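Local coordinates for protein alcohol dehydrogenase (Aeropyrum pernix, PDB 1H2B) that probably oxidises alcohols with NAD+ as a zinc-dependent alcohol dehydrogenase, binding zinc ions and the dinucleotide cofactor, at residues D269-I283 / R291-E305. Sequence-based numbering, arbitrary orientation.
With NAJ (nicotinamide-adenine-dinucleotide (acidic form)), chain I.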
# COMPACT_ATOMS: atom_id res chain seq x y z
N ASP B 269 -6.88 27.40 8.21
CA ASP B 269 -7.90 27.36 9.23
C ASP B 269 -9.14 26.64 8.82
O ASP B 269 -9.69 25.90 9.61
CB ASP B 269 -8.21 28.70 9.76
CG ASP B 269 -7.14 29.12 10.80
OD1 ASP B 269 -6.54 28.28 11.58
OD2 ASP B 269 -6.87 30.27 10.81
N TYR B 270 -9.58 26.81 7.57
CA TYR B 270 -10.83 26.15 7.19
C TYR B 270 -10.69 24.76 6.56
O TYR B 270 -11.63 23.93 6.66
CB TYR B 270 -11.76 27.06 6.32
CG TYR B 270 -11.40 27.29 4.85
CD1 TYR B 270 -11.59 26.28 3.89
CD2 TYR B 270 -10.99 28.56 4.42
CE1 TYR B 270 -11.32 26.52 2.57
CE2 TYR B 270 -10.70 28.82 3.08
CZ TYR B 270 -10.88 27.79 2.17
OH TYR B 270 -10.63 28.02 0.83
N THR B 271 -9.54 24.50 5.92
CA THR B 271 -9.48 23.24 5.18
C THR B 271 -9.62 21.97 6.03
O THR B 271 -10.24 21.04 5.59
CB THR B 271 -8.26 23.15 4.25
OG1 THR B 271 -7.06 23.45 4.98
CG2 THR B 271 -8.38 24.22 3.13
N PRO B 272 -9.12 21.90 7.27
CA PRO B 272 -9.34 20.68 8.07
C PRO B 272 -10.82 20.44 8.31
O PRO B 272 -11.20 19.29 8.45
CB PRO B 272 -8.61 20.97 9.40
CG PRO B 272 -7.59 22.04 9.03
CD PRO B 272 -8.28 22.90 7.96
N TYR B 273 -11.65 21.51 8.34
CA TYR B 273 -13.06 21.38 8.64
C TYR B 273 -13.84 20.92 7.41
O TYR B 273 -15.05 20.64 7.54
CB TYR B 273 -13.60 22.72 9.16
CG TYR B 273 -13.10 22.99 10.56
CD1 TYR B 273 -11.96 23.72 10.76
CD2 TYR B 273 -13.74 22.44 11.65
CE1 TYR B 273 -11.47 23.97 12.07
CE2 TYR B 273 -13.24 22.65 12.98
CZ TYR B 273 -12.11 23.41 13.13
OH TYR B 273 -11.64 23.61 14.41
N LEU B 274 -13.17 20.82 6.24
CA LEU B 274 -13.82 20.21 5.05
C LEU B 274 -13.86 18.69 5.11
O LEU B 274 -14.63 18.04 4.38
CB LEU B 274 -13.10 20.62 3.75
CG LEU B 274 -12.93 22.13 3.52
CD1 LEU B 274 -12.05 22.36 2.31
CD2 LEU B 274 -14.32 22.75 3.39
N LEU B 275 -13.05 18.10 5.98
CA LEU B 275 -12.83 16.66 5.94
C LEU B 275 -13.97 15.84 6.53
O LEU B 275 -14.50 16.13 7.62
CB LEU B 275 -11.56 16.30 6.71
CG LEU B 275 -10.27 16.92 6.18
CD1 LEU B 275 -9.12 16.51 7.12
CD2 LEU B 275 -9.93 16.55 4.71
N GLY B 276 -14.30 14.77 5.82
CA GLY B 276 -15.21 13.78 6.35
C GLY B 276 -14.45 12.73 7.15
O GLY B 276 -13.24 12.86 7.38
N ARG B 277 -15.17 11.66 7.53
CA ARG B 277 -14.51 10.58 8.31
C ARG B 277 -13.42 9.89 7.52
O ARG B 277 -13.57 9.56 6.33
CB ARG B 277 -15.56 9.57 8.75
CG ARG B 277 -16.60 10.19 9.62
CD ARG B 277 -17.50 9.18 10.33
NE ARG B 277 -16.76 8.47 11.41
CZ ARG B 277 -16.43 8.95 12.60
NH1 ARG B 277 -16.79 10.17 12.99
NH2 ARG B 277 -15.79 8.15 13.46
N MET B 278 -12.28 9.69 8.18
CA MET B 278 -11.06 9.15 7.51
C MET B 278 -10.52 10.09 6.44
O MET B 278 -9.69 9.71 5.62
CB MET B 278 -11.23 7.72 7.00
CG MET B 278 -11.37 6.78 8.15
SD MET B 278 -11.39 5.03 7.64
CE MET B 278 -12.71 4.96 6.65
N GLY B 279 -10.95 11.34 6.50
CA GLY B 279 -10.55 12.33 5.53
C GLY B 279 -9.06 12.67 5.66
O GLY B 279 -8.46 12.51 6.72
N ARG B 280 -8.51 13.18 4.58
CA ARG B 280 -7.07 13.49 4.50
C ARG B 280 -6.91 14.85 3.93
O ARG B 280 -7.45 15.15 2.83
CB ARG B 280 -6.34 12.51 3.63
CG ARG B 280 -6.46 11.03 4.10
CD ARG B 280 -6.02 10.10 3.03
NE ARG B 280 -4.61 10.27 2.69
CZ ARG B 280 -4.07 10.04 1.51
NH1 ARG B 280 -4.86 9.65 0.50
NH2 ARG B 280 -2.77 10.24 1.31
N LEU B 281 -6.19 15.69 4.67
CA LEU B 281 -5.81 17.02 4.15
C LEU B 281 -4.38 16.95 3.66
O LEU B 281 -3.46 16.69 4.44
CB LEU B 281 -5.99 18.09 5.24
CG LEU B 281 -5.40 19.48 4.91
CD1 LEU B 281 -6.05 20.12 3.68
CD2 LEU B 281 -5.58 20.32 6.18
N ILE B 282 -4.18 17.19 2.37
CA ILE B 282 -2.84 17.23 1.81
C ILE B 282 -2.41 18.68 1.82
O ILE B 282 -3.06 19.53 1.19
CB ILE B 282 -2.78 16.66 0.38
CG1 ILE B 282 -3.50 15.30 0.26
CG2 ILE B 282 -1.31 16.62 -0.10
CD1 ILE B 282 -3.08 14.29 1.24
N ILE B 283 -1.40 18.99 2.64
CA ILE B 283 -0.90 20.36 2.78
C ILE B 283 0.27 20.58 1.82
O ILE B 283 1.31 19.90 1.91
CB ILE B 283 -0.46 20.60 4.25
CG1 ILE B 283 -1.71 20.51 5.12
CG2 ILE B 283 0.21 21.98 4.42
CD1 ILE B 283 -1.38 20.49 6.65
N ARG B 291 -3.76 24.63 13.21
CA ARG B 291 -4.31 24.65 14.57
C ARG B 291 -5.66 23.96 14.61
O ARG B 291 -6.68 24.47 14.11
CB ARG B 291 -4.50 26.04 15.18
CG ARG B 291 -4.29 27.23 14.27
CD ARG B 291 -3.83 28.50 15.00
NE ARG B 291 -2.42 28.84 14.79
CZ ARG B 291 -1.47 28.78 15.73
NH1 ARG B 291 -1.78 28.37 16.95
NH2 ARG B 291 -0.21 29.12 15.45
N PHE B 292 -5.68 22.77 15.18
CA PHE B 292 -6.88 21.96 15.09
C PHE B 292 -6.99 21.10 16.34
O PHE B 292 -5.98 20.57 16.80
CB PHE B 292 -6.80 21.07 13.84
CG PHE B 292 -8.07 20.40 13.45
CD1 PHE B 292 -9.12 21.13 12.88
CD2 PHE B 292 -8.24 19.04 13.59
CE1 PHE B 292 -10.31 20.51 12.47
CE2 PHE B 292 -9.40 18.42 13.15
CZ PHE B 292 -10.44 19.13 12.61
N PRO B 293 -8.17 20.95 16.94
CA PRO B 293 -8.26 20.15 18.18
C PRO B 293 -7.95 18.65 17.97
O PRO B 293 -8.49 18.01 17.04
CB PRO B 293 -9.73 20.33 18.62
CG PRO B 293 -10.30 21.40 17.76
CD PRO B 293 -9.46 21.54 16.55
N THR B 294 -7.09 18.08 18.80
CA THR B 294 -6.87 16.62 18.65
C THR B 294 -8.09 15.75 18.87
O THR B 294 -8.16 14.66 18.34
CB THR B 294 -5.68 16.12 19.52
OG1 THR B 294 -5.91 16.47 20.89
CG2 THR B 294 -4.34 16.76 19.08
N ILE B 295 -9.05 16.20 19.68
CA ILE B 295 -10.26 15.40 19.84
C ILE B 295 -10.98 15.21 18.50
O ILE B 295 -11.58 14.16 18.27
CB ILE B 295 -11.19 15.97 20.96
CG1 ILE B 295 -12.27 14.94 21.30
CG2 ILE B 295 -11.78 17.34 20.54
CD1 ILE B 295 -13.06 15.22 22.62
N ARG B 296 -10.90 16.21 17.60
CA ARG B 296 -11.46 16.09 16.26
C ARG B 296 -10.57 15.24 15.37
O ARG B 296 -11.11 14.50 14.52
CB ARG B 296 -11.69 17.45 15.63
CG ARG B 296 -12.82 18.17 16.36
CD ARG B 296 -13.35 19.35 15.62
NE ARG B 296 -13.74 18.97 14.26
CZ ARG B 296 -14.89 19.31 13.69
NH1 ARG B 296 -15.77 20.04 14.36
NH2 ARG B 296 -15.14 18.93 12.44
N VAL B 297 -9.25 15.36 15.54
CA VAL B 297 -8.30 14.50 14.77
C VAL B 297 -8.63 13.02 15.01
O VAL B 297 -8.77 12.24 14.04
CB VAL B 297 -6.85 14.74 15.17
CG1 VAL B 297 -5.96 13.80 14.36
CG2 VAL B 297 -6.45 16.20 14.81
N ILE B 298 -8.85 12.64 16.26
CA ILE B 298 -9.11 11.21 16.50
C ILE B 298 -10.57 10.86 16.27
O ILE B 298 -10.85 9.80 15.73
CB ILE B 298 -8.57 10.79 17.91
CG1 ILE B 298 -9.37 11.38 19.06
CG2 ILE B 298 -7.06 11.15 18.03
CD1 ILE B 298 -10.44 10.40 19.62
N SER B 299 -11.51 11.74 16.61
CA SER B 299 -12.92 11.28 16.48
C SER B 299 -13.38 11.14 15.03
O SER B 299 -14.20 10.26 14.73
CB SER B 299 -13.89 12.12 17.33
OG SER B 299 -13.89 13.42 16.86
N SER B 300 -12.77 11.91 14.12
CA SER B 300 -13.03 11.73 12.69
C SER B 300 -11.99 10.84 12.02
O SER B 300 -12.15 10.45 10.86
CB SER B 300 -13.00 13.07 11.96
OG SER B 300 -14.11 13.90 12.34
N GLU B 301 -10.92 10.52 12.75
CA GLU B 301 -9.76 9.76 12.27
C GLU B 301 -9.19 10.36 10.99
O GLU B 301 -9.06 9.72 9.95
CB GLU B 301 -10.05 8.26 12.16
CG GLU B 301 -8.75 7.42 12.24
CD GLU B 301 -8.99 5.92 12.24
OE1 GLU B 301 -10.04 5.46 11.75
OE2 GLU B 301 -8.08 5.22 12.75
N VAL B 302 -8.86 11.64 11.10
CA VAL B 302 -8.37 12.37 9.94
C VAL B 302 -6.86 12.47 9.98
O VAL B 302 -6.21 12.26 11.03
CB VAL B 302 -8.99 13.78 9.79
CG1 VAL B 302 -10.47 13.62 9.37
CG2 VAL B 302 -8.88 14.56 11.09
N SER B 303 -6.30 12.82 8.84
CA SER B 303 -4.84 13.04 8.77
C SER B 303 -4.53 14.34 8.03
O SER B 303 -5.30 14.80 7.23
CB SER B 303 -4.09 11.90 8.08
OG SER B 303 -4.61 11.68 6.76
N PHE B 304 -3.38 14.90 8.34
CA PHE B 304 -2.86 16.10 7.72
C PHE B 304 -1.48 15.73 7.18
O PHE B 304 -0.60 15.32 7.93
CB PHE B 304 -2.67 17.19 8.77
CG PHE B 304 -3.95 17.53 9.56
CD1 PHE B 304 -3.87 17.78 10.91
CD2 PHE B 304 -5.19 17.60 8.95
CE1 PHE B 304 -5.03 18.09 11.66
CE2 PHE B 304 -6.36 17.91 9.71
CZ PHE B 304 -6.27 18.14 11.03
N GLU B 305 -1.30 15.80 5.87
CA GLU B 305 -0.10 15.19 5.26
C GLU B 305 0.61 16.21 4.39
O GLU B 305 0.04 16.67 3.37
CB GLU B 305 -0.53 14.02 4.37
CG GLU B 305 -1.23 12.91 5.18
CD GLU B 305 -1.88 11.86 4.31
OE1 GLU B 305 -1.22 11.43 3.32
OE2 GLU B 305 -3.00 11.43 4.64
PA NAJ I . -0.63 31.20 -6.46
O1A NAJ I . -0.47 32.58 -5.89
O2A NAJ I . -0.50 31.00 -7.98
O5B NAJ I . -2.07 30.59 -6.16
C5B NAJ I . -2.74 30.78 -4.90
C4B NAJ I . -4.21 30.64 -5.24
O4B NAJ I . -4.93 30.62 -3.99
C3B NAJ I . -4.75 31.78 -6.10
O3B NAJ I . -5.51 31.29 -7.22
C2B NAJ I . -5.59 32.50 -5.06
O2B NAJ I . -6.66 33.29 -5.61
C1B NAJ I . -6.11 31.38 -4.16
N9A NAJ I . -6.57 31.80 -2.84
C8A NAJ I . -6.11 32.83 -2.01
N7A NAJ I . -6.82 32.82 -0.85
C5A NAJ I . -7.72 31.80 -0.93
C6A NAJ I . -8.68 31.32 -0.07
N6A NAJ I . -8.95 31.88 1.12
N1A NAJ I . -9.39 30.20 -0.44
C2A NAJ I . -9.22 29.59 -1.67
N3A NAJ I . -8.29 30.09 -2.52
C4A NAJ I . -7.56 31.18 -2.15
O3 NAJ I . 0.40 30.28 -5.67
PN NAJ I . 1.23 29.00 -6.18
O1N NAJ I . 2.48 29.41 -6.79
O2N NAJ I . 0.32 28.09 -6.92
O5D NAJ I . 1.65 28.39 -4.76
C5D NAJ I . 0.62 27.86 -3.93
C4D NAJ I . 1.19 27.60 -2.54
O4D NAJ I . 2.04 26.44 -2.62
C3D NAJ I . 2.09 28.71 -2.01
O3D NAJ I . 2.03 28.69 -0.57
C2D NAJ I . 3.49 28.27 -2.46
O2D NAJ I . 4.55 28.83 -1.75
C1D NAJ I . 3.34 26.77 -2.19
N1N NAJ I . 4.30 25.85 -2.80
C2N NAJ I . 4.50 24.67 -2.14
C3N NAJ I . 5.35 23.72 -2.68
C7N NAJ I . 5.61 22.46 -1.93
O7N NAJ I . 6.51 21.64 -2.49
N7N NAJ I . 4.99 22.08 -0.81
C4N NAJ I . 6.01 23.91 -3.94
C5N NAJ I . 5.61 25.08 -4.65
C6N NAJ I . 4.80 26.04 -4.07
O HOH W 1 -5.77 25.47 11.17
O HOH W 2 -8.30 24.71 11.90
O HOH W 3 -9.38 24.95 14.58
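Arg280 and Glu305 meet side-on on one face of a parallel strand pair: NE gives its hydrogen to OE2 and NH2 to OE1, each bond 2.8 Å long and nearly straight (171°). The arginine chain bends at chi3 (63°), which brings the edge of its guanidinium round to the carboxylate. Ser303 OG also donates to OE2, on the anti lone pair 2.7 Å away, so that oxygen is gripped twice and the acid is held against rotation; its charge is probably well compensated in this buried spot. The strands that carry them, 279-283 and 303-305, are joined by backbone bonds such as Leu281 N to Ser303 O and Glu305 N to Leu281 O.

The face carrying Leu281 and Phe304 is tightly packed. Leu281 CB and Leu275 CD1 abut the edge of the Phe304 ring, while Pro272 CB touches its CE2 at 3.8 Å and lies over a face of Phe292 in a CH-pi contact. Phe292 in turn directs its edge at the face of Tyr273, a T-shaped pair with centroids 4.9 Å apart and planes at 66°. Tyr273 CE2 sits over the centre of the Arg296 guanidinium.

Toward Asp269 and Arg291 the fit is looser and wet: water 1 accepts from Arg291 N and lies 2.9 Å from Asp269 OD1, whose partner oxygen OD2 is bonded to Gln265. Water 3 lies near Tyr273 OH and donates to Arg291 O. At the far end Met278 N makes a straight 2.8 Å bond to Ser300 O; the Arg277 side chain reaches Ser299 O through weak bonds, its NE held by His122 of the second subunit.

Tyr270 OH is hydrogen-bonded to N1A of the cofactor's adenine at 2.8 Å. Strand 303-306 is this chain's outermost in the parallel sheet of a Rossmann-type NAD-binding domain, beside 279-283; an antiparallel strand of the second subunit continues it.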